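Local coordinates for pyridine nucleotide-disulfide oxidoreductase-like protein (Myceliophthora thermophila, PDB 5MQ6) that uses FAD and NADPH to insert one oxygen atom beside the carbonyl of ketones, polycyclic ones especially, giving esters or lactones, at residues Y79-L91 / D108-W122. Numbering follows the deposited sequence.
Sequences YKFIILGAGYGGL and DILMVDAAGGFGGTW. With FAD (flavin-adenine dinucleotide), chain B.
Asp113 and Ala86 meet where two neighbouring parallel strands end: Asp113 OD2 takes the backbone N-H of Ala86 at 2.8 Å, on the anti side of the carboxylate and 32° out of its plane. With CG anti to the backbone N (chi1 -159°), the same carboxylate reaches the cofactor, and its OD1 accepts from FAD O3B at 2.7 Å while closing an Asx turn onto Ala115 N. Packing is tight just beyond, where Gly87 CA lies 3.4 Å from Gly120 N; a CB on either glycine would run into the other segment or a phosphate oxygen. On the sheet face shared with Ile83, Met111, bent at chi3 (77°), brings CE to 3.4 Å from Gly90 O, and Leu91 CD2 touches Phe118 CD1. Strands 81-84 and 109-112, paired by five backbone hydrogen bonds from Phe81 to Gly85, belong to a beta-alpha-beta unit, and Gly85, Gly87 and Gly90 fit the GxGxxG pattern of its turn and helix start, consistent with a Rossmann-type dinucleotide-binding fold; Gly89 N bonds to FAD O1P. Shortening Asp113 to an alanine is likely to leave the ribose hydroxyl O3B and the Ala86 N-H without this acceptor and free the turn at Ala115 to shift. Thr121 N holds the other phosphate through O2A. At the far end Leu110 CB makes a close CH-pi contact over the Tyr79 ring, 3.7 Å from its centroid. Looser and partly exposed, the extended Lys80 carries NZ past Asp108 to Leu102 O; a water bridges Lys80 NZ and Asp108 OD2, which stay 4.6 Å apart.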
ATOM      1  N   TYR A  79     -24.687 -14.655  -1.732  1.00 17.43           N
ATOM      2  CA  TYR A  79     -24.241 -14.345  -0.400  1.00 18.85           C
ATOM      3  C   TYR A  79     -24.832 -12.998  -0.013  1.00 17.76           C
ATOM      4  O   TYR A  79     -25.344 -12.268  -0.870  1.00 16.68           O
ATOM      5  CB  TYR A  79     -22.714 -14.245  -0.335  1.00 19.75           C
ATOM      6  CG  TYR A  79     -22.046 -15.511  -0.757  1.00 19.08           C
ATOM      7  CD1 TYR A  79     -21.799 -15.740  -2.065  1.00 20.00           C
ATOM      8  CD2 TYR A  79     -21.804 -16.536   0.145  1.00 19.78           C
ATOM      9  CE1 TYR A  79     -21.250 -16.940  -2.493  1.00 25.63           C
ATOM     10  CE2 TYR A  79     -21.266 -17.771  -0.275  1.00 20.07           C
ATOM     11  CZ  TYR A  79     -20.968 -17.945  -1.598  1.00 23.71           C
ATOM     12  OH  TYR A  79     -20.451 -19.134  -2.117  1.00 23.40           O
ATOM     13  N   LYS A  80     -24.761 -12.643   1.261  1.00 14.98           N
ATOM     14  CA  LYS A  80     -25.230 -11.295   1.642  1.00 16.25           C
ATOM     15  C   LYS A  80     -24.114 -10.291   1.273  1.00 14.63           C
ATOM     16  O   LYS A  80     -24.358  -9.345   0.569  1.00 15.62           O
ATOM     17  CB  LYS A  80     -25.577 -11.290   3.129  1.00 17.61           C
ATOM     18  CG  LYS A  80     -26.137  -9.979   3.723  1.00 16.90           C
ATOM     19  CD  LYS A  80     -26.526 -10.224   5.170  1.00 17.59           C
ATOM     20  CE  LYS A  80     -27.275  -8.978   5.735  1.00 17.92           C
ATOM     21  NZ  LYS A  80     -27.544  -9.196   7.165  1.00 17.39           N
ATOM     22  N   PHE A  81     -22.904 -10.496   1.826  1.00 15.58           N
ATOM     23  CA  PHE A  81     -21.730  -9.681   1.561  1.00 16.77           C
ATOM     24  C   PHE A  81     -20.654 -10.521   0.811  1.00 17.49           C
ATOM     25  O   PHE A  81     -20.298 -11.640   1.219  1.00 16.42           O
ATOM     26  CB  PHE A  81     -21.079  -9.194   2.878  1.00 15.96           C
ATOM     27  CG  PHE A  81     -21.965  -8.328   3.691  1.00 16.99           C
ATOM     28  CD1 PHE A  81     -22.083  -6.978   3.420  1.00 16.65           C
ATOM     29  CD2 PHE A  81     -22.750  -8.867   4.717  1.00 20.17           C
ATOM     30  CE1 PHE A  81     -22.956  -6.182   4.140  1.00 15.94           C
ATOM     31  CE2 PHE A  81     -23.643  -8.053   5.442  1.00 19.83           C
ATOM     32  CZ  PHE A  81     -23.757  -6.706   5.117  1.00 17.45           C
ATOM     33  N   ILE A  82     -20.137  -9.956  -0.259  1.00 16.41           N
ATOM     34  CA  ILE A  82     -18.842 -10.385  -0.797  1.00 15.60           C
ATOM     35  C   ILE A  82     -17.804  -9.331  -0.486  1.00 14.76           C
ATOM     36  O   ILE A  82     -17.945  -8.142  -0.802  1.00 16.00           O
ATOM     37  CB  ILE A  82     -18.867 -10.769  -2.271  1.00 14.77           C
ATOM     38  CG1 ILE A  82     -19.687 -12.090  -2.423  1.00 13.82           C
ATOM     39  CG2 ILE A  82     -17.395 -10.968  -2.751  1.00 16.07           C
ATOM     40  CD1 ILE A  82     -20.092 -12.360  -3.872  1.00 15.25           C
ATOM     41  N   ILE A  83     -16.746  -9.811   0.146  1.00 15.18           N
ATOM     42  CA  ILE A  83     -15.545  -9.014   0.403  1.00 16.55           C
ATOM     43  C   ILE A  83     -14.413  -9.420  -0.558  1.00 17.28           C
ATOM     44  O   ILE A  83     -14.046 -10.586  -0.587  1.00 17.44           O
ATOM     45  CB  ILE A  83     -15.067  -9.226   1.841  1.00 16.02           C
ATOM     46  CG1 ILE A  83     -16.177  -8.735   2.816  1.00 16.85           C
ATOM     47  CG2 ILE A  83     -13.731  -8.477   2.101  1.00 14.86           C
ATOM     48  CD1 ILE A  83     -15.930  -9.102   4.268  1.00 18.28           C
ATOM     49  N   LEU A  84     -13.865  -8.458  -1.293  1.00 17.16           N
ATOM     50  CA  LEU A  84     -12.749  -8.744  -2.182  1.00 18.55           C
ATOM     51  C   LEU A  84     -11.510  -8.370  -1.422  1.00 18.39           C
ATOM     52  O   LEU A  84     -11.318  -7.207  -1.034  1.00 19.55           O
ATOM     53  CB  LEU A  84     -12.852  -7.948  -3.481  1.00 22.42           C
ATOM     54  CG  LEU A  84     -11.963  -8.270  -4.676  1.00 24.11           C
ATOM     55  CD1 LEU A  84     -12.506  -7.680  -5.967  1.00 25.81           C
ATOM     56  CD2 LEU A  84     -10.615  -7.614  -4.507  1.00 25.34           C
ATOM     57  N   GLY A  85     -10.714  -9.392  -1.131  1.00 18.14           N
ATOM     58  CA  GLY A  85      -9.548  -9.263  -0.337  1.00 19.58           C
ATOM     59  C   GLY A  85      -9.672  -9.902   1.041  1.00 18.11           C
ATOM     60  O   GLY A  85     -10.607  -9.605   1.751  1.00 21.49           O
ATOM     61  N   ALA A  86      -8.670 -10.684   1.401  1.00 18.09           N
ATOM     62  CA  ALA A  86      -8.589 -11.415   2.610  1.00 18.63           C
ATOM     63  C   ALA A  86      -7.290 -11.036   3.377  1.00 18.90           C
ATOM     64  O   ALA A  86      -6.807 -11.770   4.260  1.00 15.41           O
ATOM     65  CB  ALA A  86      -8.637 -12.880   2.274  1.00 18.41           C
ATOM     66  N   GLY A  87      -6.768  -9.843   3.078  1.00 18.72           N
ATOM     67  CA  GLY A  87      -5.709  -9.293   3.892  1.00 17.75           C
ATOM     68  C   GLY A  87      -6.305  -8.644   5.142  1.00 17.82           C
ATOM     69  O   GLY A  87      -7.467  -8.873   5.479  1.00 18.62           O
ATOM     70  N   TYR A  88      -5.498  -7.841   5.845  1.00 17.83           N
ATOM     71  CA  TYR A  88      -5.954  -7.146   7.057  1.00 20.06           C
ATOM     72  C   TYR A  88      -7.183  -6.288   6.789  1.00 19.47           C
ATOM     73  O   TYR A  88      -8.068  -6.184   7.628  1.00 18.09           O
ATOM     74  CB  TYR A  88      -4.868  -6.288   7.710  1.00 18.99           C
ATOM     75  CG  TYR A  88      -3.796  -7.063   8.419  1.00 22.36           C
ATOM     76  CD1 TYR A  88      -4.001  -8.346   8.928  1.00 25.99           C
ATOM     77  CD2 TYR A  88      -2.546  -6.493   8.655  1.00 20.26           C
ATOM     78  CE1 TYR A  88      -2.956  -9.038   9.605  1.00 22.33           C
ATOM     79  CE2 TYR A  88      -1.569  -7.168   9.338  1.00 20.90           C
ATOM     80  CZ  TYR A  88      -1.765  -8.430   9.819  1.00 23.03           C
ATOM     81  OH  TYR A  88      -0.784  -9.049  10.546  1.00 19.04           O
ATOM     82  N   GLY A  89      -7.251  -5.674   5.634  1.00 19.43           N
ATOM     83  CA  GLY A  89      -8.430  -4.906   5.302  1.00 20.04           C
ATOM     84  C   GLY A  89      -9.718  -5.677   5.192  1.00 19.33           C
ATOM     85  O   GLY A  89     -10.709  -5.315   5.784  1.00 21.14           O
ATOM     86  N   GLY A  90      -9.730  -6.716   4.380  1.00 18.85           N
ATOM     87  CA  GLY A  90     -10.901  -7.540   4.298  1.00 18.47           C
ATOM     88  C   GLY A  90     -11.252  -8.241   5.581  1.00 17.19           C
ATOM     89  O   GLY A  90     -12.443  -8.422   5.897  1.00 15.16           O
ATOM     90  N   LEU A  91     -10.226  -8.682   6.312  1.00 17.71           N
ATOM     91  CA  LEU A  91     -10.495  -9.222   7.642  1.00 18.54           C
ATOM     92  C   LEU A  91     -11.207  -8.215   8.561  1.00 19.96           C
ATOM     93  O   LEU A  91     -12.135  -8.598   9.262  1.00 16.68           O
ATOM     94  CB  LEU A  91      -9.238  -9.737   8.298  1.00 18.69           C
ATOM     95  CG  LEU A  91      -8.624 -11.006   7.700  1.00 19.29           C
ATOM     96  CD1 LEU A  91      -7.219 -11.102   8.250  1.00 22.79           C
ATOM     97  CD2 LEU A  91      -9.495 -12.200   8.073  1.00 21.44           C
ATOM     98  N   ASP A 108     -23.692 -15.373   4.837  1.00 19.42           N
ATOM     99  CA  ASP A 108     -23.640 -13.949   4.916  1.00 18.77           C
ATOM    100  C   ASP A 108     -22.333 -13.324   4.411  1.00 19.13           C
ATOM    101  O   ASP A 108     -22.326 -12.177   4.080  1.00 20.67           O
ATOM    102  CB  ASP A 108     -23.949 -13.492   6.309  1.00 18.75           C
ATOM    103  CG  ASP A 108     -25.415 -13.614   6.647  1.00 22.11           C
ATOM    104  OD1 ASP A 108     -26.224 -13.897   5.730  1.00 20.89           O
ATOM    105  OD2 ASP A 108     -25.769 -13.399   7.831  1.00 22.82           O
ATOM    106  N   ILE A 109     -21.240 -14.077   4.400  1.00 19.25           N
ATOM    107  CA  ILE A 109     -19.925 -13.603   3.982  1.00 19.98           C
ATOM    108  C   ILE A 109     -19.259 -14.602   3.077  1.00 19.85           C
ATOM    109  O   ILE A 109     -19.158 -15.765   3.437  1.00 22.13           O
ATOM    110  CB  ILE A 109     -18.990 -13.325   5.179  1.00 22.16           C
ATOM    111  CG1 ILE A 109     -19.517 -12.095   5.984  1.00 22.85           C
ATOM    112  CG2 ILE A 109     -17.512 -13.083   4.666  1.00 22.00           C
ATOM    113  CD1 ILE A 109     -18.639 -11.702   7.189  1.00 23.59           C
ATOM    114  N   LEU A 110     -18.751 -14.117   1.925  1.00 17.95           N
ATOM    115  CA  LEU A 110     -17.729 -14.760   1.168  1.00 18.15           C
ATOM    116  C   LEU A 110     -16.636 -13.771   0.934  1.00 17.72           C
ATOM    117  O   LEU A 110     -16.863 -12.733   0.338  1.00 19.21           O
ATOM    118  CB  LEU A 110     -18.227 -15.379  -0.155  1.00 17.34           C
ATOM    119  CG  LEU A 110     -17.123 -16.178  -0.897  1.00 16.95           C
ATOM    120  CD1 LEU A 110     -16.828 -17.479  -0.185  1.00 19.00           C
ATOM    121  CD2 LEU A 110     -17.496 -16.469  -2.341  1.00 18.98           C
ATOM    122  N   MET A 111     -15.447 -14.143   1.374  1.00 16.02           N
ATOM    123  CA  MET A 111     -14.235 -13.366   1.111  1.00 19.45           C
ATOM    124  C   MET A 111     -13.586 -14.012  -0.089  1.00 20.30           C
ATOM    125  O   MET A 111     -13.530 -15.269  -0.159  1.00 20.73           O
ATOM    126  CB  MET A 111     -13.267 -13.344   2.314  1.00 19.84           C
ATOM    127  CG  MET A 111     -13.952 -12.897   3.631  1.00 20.70           C
ATOM    128  SD  MET A 111     -12.812 -12.999   5.041  1.00 22.79           S
ATOM    129  CE  MET A 111     -11.881 -11.517   4.695  1.00 21.14           C
ATOM    130  N   VAL A 112     -13.145 -13.176  -1.031  1.00 15.58           N
ATOM    131  CA  VAL A 112     -12.530 -13.653  -2.268  1.00 17.60           C
ATOM    132  C   VAL A 112     -11.188 -13.005  -2.439  1.00 18.94           C
ATOM    133  O   VAL A 112     -11.038 -11.772  -2.333  1.00 19.21           O
ATOM    134  CB  VAL A 112     -13.424 -13.368  -3.509  1.00 19.28           C
ATOM    135  CG1 VAL A 112     -12.891 -13.994  -4.812  1.00 17.88           C
ATOM    136  CG2 VAL A 112     -14.820 -13.920  -3.225  1.00 19.29           C
ATOM    137  N   ASP A 113     -10.187 -13.831  -2.764  1.00 19.13           N
ATOM    138  CA  ASP A 113      -8.830 -13.350  -2.886  1.00 16.57           C
ATOM    139  C   ASP A 113      -8.087 -14.262  -3.872  1.00 17.17           C
ATOM    140  O   ASP A 113      -8.221 -15.477  -3.848  1.00 18.38           O
ATOM    141  CB  ASP A 113      -8.169 -13.391  -1.507  1.00 16.22           C
ATOM    142  CG  ASP A 113      -6.935 -12.443  -1.379  1.00 19.29           C
ATOM    143  OD1 ASP A 113      -6.171 -12.277  -2.356  1.00 19.39           O
ATOM    144  OD2 ASP A 113      -6.732 -11.888  -0.276  1.00 18.52           O
ATOM    145  N   ALA A 114      -7.248 -13.669  -4.679  1.00 17.72           N
ATOM    146  CA  ALA A 114      -6.307 -14.358  -5.569  1.00 18.83           C
ATOM    147  C   ALA A 114      -5.218 -15.063  -4.779  1.00 20.36           C
ATOM    148  O   ALA A 114      -4.710 -16.018  -5.239  1.00 21.29           O
ATOM    149  CB  ALA A 114      -5.690 -13.373  -6.569  1.00 19.05           C
ATOM    150  N   ALA A 115      -4.857 -14.608  -3.591  1.00 21.34           N
ATOM    151  CA  ALA A 115      -3.915 -15.345  -2.752  1.00 22.29           C
ATOM    152  C   ALA A 115      -4.398 -16.704  -2.385  1.00 22.74           C
ATOM    153  O   ALA A 115      -5.601 -16.985  -2.384  1.00 21.29           O
ATOM    154  CB  ALA A 115      -3.621 -14.573  -1.461  1.00 22.51           C
ATOM    155  N   GLY A 116      -3.467 -17.549  -1.961  1.00 24.21           N
ATOM    156  CA  GLY A 116      -3.803 -18.933  -1.533  1.00 22.41           C
ATOM    157  C   GLY A 116      -4.289 -19.094  -0.107  1.00 20.61           C
ATOM    158  O   GLY A 116      -4.630 -20.219   0.380  1.00 19.73           O
ATOM    159  N   GLY A 117      -4.360 -17.978   0.599  1.00 19.41           N
ATOM    160  CA  GLY A 117      -4.782 -18.004   1.970  1.00 18.37           C
ATOM    161  C   GLY A 117      -4.911 -16.567   2.488  1.00 16.58           C
ATOM    162  O   GLY A 117      -4.746 -15.616   1.741  1.00 18.56           O
ATOM    163  N   PHE A 118      -5.197 -16.447   3.778  1.00 15.79           N
ATOM    164  CA  PHE A 118      -5.390 -15.146   4.412  1.00 19.06           C
ATOM    165  C   PHE A 118      -4.091 -14.360   4.500  1.00 22.22           C
ATOM    166  O   PHE A 118      -3.000 -14.943   4.550  1.00 21.41           O
ATOM    167  CB  PHE A 118      -5.970 -15.283   5.815  1.00 17.80           C
ATOM    168  CG  PHE A 118      -7.350 -15.858   5.837  1.00 19.66           C
ATOM    169  CD1 PHE A 118      -8.432 -15.021   5.592  1.00 19.62           C
ATOM    170  CD2 PHE A 118      -7.586 -17.198   6.141  1.00 22.71           C
ATOM    171  CE1 PHE A 118      -9.726 -15.475   5.609  1.00 18.75           C
ATOM    172  CE2 PHE A 118      -8.941 -17.694   6.207  1.00 23.05           C
ATOM    173  CZ  PHE A 118      -9.985 -16.803   5.913  1.00 22.51           C
ATOM    174  N   GLY A 119      -4.224 -13.044   4.554  1.00 21.20           N
ATOM    175  CA  GLY A 119      -3.068 -12.211   4.859  1.00 23.42           C
ATOM    176  C   GLY A 119      -2.744 -11.097   3.876  1.00 18.93           C
ATOM    177  O   GLY A 119      -2.071 -10.184   4.245  1.00 19.77           O
ATOM    178  N   GLY A 120      -3.224 -11.195   2.624  1.00 20.76           N
ATOM    179  CA  GLY A 120      -2.907 -10.235   1.596  1.00 17.78           C
ATOM    180  C   GLY A 120      -1.378 -10.043   1.439  1.00 19.47           C
ATOM    181  O   GLY A 120      -0.620 -11.016   1.205  1.00 19.21           O
ATOM    182  N   THR A 121      -0.949  -8.798   1.552  1.00 16.77           N
ATOM    183  CA  THR A 121       0.458  -8.462   1.651  1.00 18.27           C
ATOM    184  C   THR A 121       1.344  -9.514   2.377  1.00 17.95           C
ATOM    185  O   THR A 121       2.415  -9.866   1.862  1.00 18.54           O
ATOM    186  CB  THR A 121       0.601  -7.111   2.385  1.00 19.68           C
ATOM    187  OG1 THR A 121      -0.063  -6.068   1.642  1.00 23.85           O
ATOM    188  CG2 THR A 121       2.072  -6.728   2.558  1.00 23.79           C
ATOM    189  N   TRP A 122       0.881  -9.934   3.558  1.00 18.15           N
ATOM    190  CA  TRP A 122       1.609 -10.868   4.439  1.00 22.02           C
ATOM    191  C   TRP A 122       1.511 -12.357   4.010  1.00 23.25           C
ATOM    192  O   TRP A 122       2.218 -13.208   4.575  1.00 20.31           O
ATOM    193  CB  TRP A 122       1.199 -10.656   5.934  1.00 20.66           C
ATOM    194  CG  TRP A 122       1.309  -9.184   6.249  1.00 20.17           C
ATOM    195  CD1 TRP A 122       0.315  -8.338   6.499  1.00 21.89           C
ATOM    196  CD2 TRP A 122       2.499  -8.388   6.166  1.00 22.89           C
ATOM    197  NE1 TRP A 122       0.790  -7.030   6.601  1.00 19.71           N
ATOM    198  CE2 TRP A 122       2.129  -7.042   6.403  1.00 20.81           C
ATOM    199  CE3 TRP A 122       3.833  -8.677   5.893  1.00 23.22           C
ATOM    200  CZ2 TRP A 122       3.037  -6.000   6.396  1.00 23.22           C
ATOM    201  CZ3 TRP A 122       4.751  -7.635   5.923  1.00 26.53           C
ATOM    202  CH2 TRP A 122       4.342  -6.302   6.157  1.00 23.68           C
TER
HETATM  203  PA  FAD B 700      -3.744  -6.294   0.736  1.00 20.54           P
HETATM  204  O1A FAD B 700      -3.012  -5.876  -0.496  1.00 23.30           O
HETATM  205  O2A FAD B 700      -2.994  -6.727   1.983  1.00 21.76           O
HETATM  206  O5B FAD B 700      -4.732  -7.496   0.339  1.00 23.73           O
HETATM  207  C5B FAD B 700      -5.542  -7.386  -0.783  1.00 21.99           C
HETATM  208  C4B FAD B 700      -5.644  -8.749  -1.434  1.00 23.15           C
HETATM  209  O4B FAD B 700      -6.659  -8.644  -2.451  1.00 21.89           O
HETATM  210  C3B FAD B 700      -4.382  -9.260  -2.124  1.00 22.37           C
HETATM  211  O3B FAD B 700      -4.178 -10.612  -1.806  1.00 22.08           O
HETATM  212  C2B FAD B 700      -4.687  -9.109  -3.588  1.00 23.45           C
HETATM  213  O2B FAD B 700      -4.011 -10.052  -4.384  1.00 24.39           O
HETATM  214  C1B FAD B 700      -6.188  -9.304  -3.597  1.00 21.95           C
HETATM  215  N9A FAD B 700      -6.818  -8.780  -4.784  1.00 20.15           N
HETATM  216  C8A FAD B 700      -6.685  -7.520  -5.289  1.00 23.62           C
HETATM  217  N7A FAD B 700      -7.392  -7.451  -6.413  1.00 21.85           N
HETATM  218  C5A FAD B 700      -7.971  -8.634  -6.674  1.00 18.10           C
HETATM  219  C6A FAD B 700      -8.873  -9.145  -7.722  1.00 16.87           C
HETATM  220  N6A FAD B 700      -9.296  -8.465  -8.768  1.00 17.32           N
HETATM  221  N1A FAD B 700      -9.265 -10.377  -7.524  1.00 17.27           N
HETATM  222  C2A FAD B 700      -8.847 -11.145  -6.490  1.00 14.50           C
HETATM  223  N3A FAD B 700      -8.045 -10.796  -5.511  1.00 15.44           N
HETATM  224  C4A FAD B 700      -7.565  -9.517  -5.597  1.00 18.09           C
HETATM  225  N1  FAD B 700       1.727  -0.581   5.305  1.00 22.31           N
HETATM  226  C2  FAD B 700       1.840  -0.078   6.578  1.00 27.80           C
HETATM  227  O2  FAD B 700       1.008   0.707   7.014  1.00 24.38           O
HETATM  228  N3  FAD B 700       2.864  -0.438   7.365  1.00 32.47           N
HETATM  229  C4  FAD B 700       3.793  -1.294   6.910  1.00 38.50           C
HETATM  230  O4  FAD B 700       4.699  -1.590   7.679  1.00 48.87           O
HETATM  231  C4X FAD B 700       3.766  -1.890   5.563  1.00 36.42           C
HETATM  232  N5  FAD B 700       4.710  -2.750   5.053  1.00 33.59           N
HETATM  233  C5X FAD B 700       4.545  -3.212   3.789  1.00 32.50           C
HETATM  234  C6  FAD B 700       5.544  -4.129   3.200  1.00 29.18           C
HETATM  235  C7  FAD B 700       5.277  -4.572   1.818  1.00 35.98           C
HETATM  236  C7M FAD B 700       6.228  -5.515   1.118  1.00 35.02           C
HETATM  237  C8  FAD B 700       4.092  -4.114   1.036  1.00 37.43           C
HETATM  238  C8M FAD B 700       3.801  -4.571  -0.393  1.00 41.20           C
HETATM  239  C9  FAD B 700       3.186  -3.248   1.616  1.00 35.71           C
HETATM  240  C9A FAD B 700       3.369  -2.786   2.950  1.00 35.80           C
HETATM  241  N10 FAD B 700       2.426  -1.887   3.475  1.00 29.98           N
HETATM  242  C10 FAD B 700       2.601  -1.451   4.792  1.00 27.45           C
HETATM  243  C1' FAD B 700       1.209  -1.480   2.737  1.00 33.28           C
HETATM  244  C2' FAD B 700       0.192  -2.687   2.889  1.00 32.49           C
HETATM  245  O2' FAD B 700      -0.279  -3.064   1.587  1.00 32.73           O
HETATM  246  C3' FAD B 700      -1.004  -2.417   3.864  1.00 30.78           C
HETATM  247  O3' FAD B 700      -0.489  -2.122   5.165  1.00 30.58           O
HETATM  248  C4' FAD B 700      -1.982  -3.586   4.133  1.00 29.20           C
HETATM  249  O4' FAD B 700      -1.341  -4.927   4.303  1.00 28.60           O
HETATM  250  C5' FAD B 700      -3.061  -3.630   3.031  1.00 26.62           C
HETATM  251  O5' FAD B 700      -4.157  -4.452   3.540  1.00 25.35           O
HETATM  252  P   FAD B 700      -5.341  -4.657   2.452  1.00 23.91           P
HETATM  253  O1P FAD B 700      -6.132  -5.914   2.970  1.00 25.67           O
HETATM  254  O2P FAD B 700      -5.980  -3.276   2.251  1.00 26.20           O
HETATM  255  O3P FAD B 700      -4.584  -4.955   1.021  1.00 22.70           O
HETATM  256  O   HOH W   1     -28.228 -12.135   8.182  1.00 48.06           O
HETATM  257  O   HOH W   2      -2.828  -7.346   4.566  1.00 20.14           O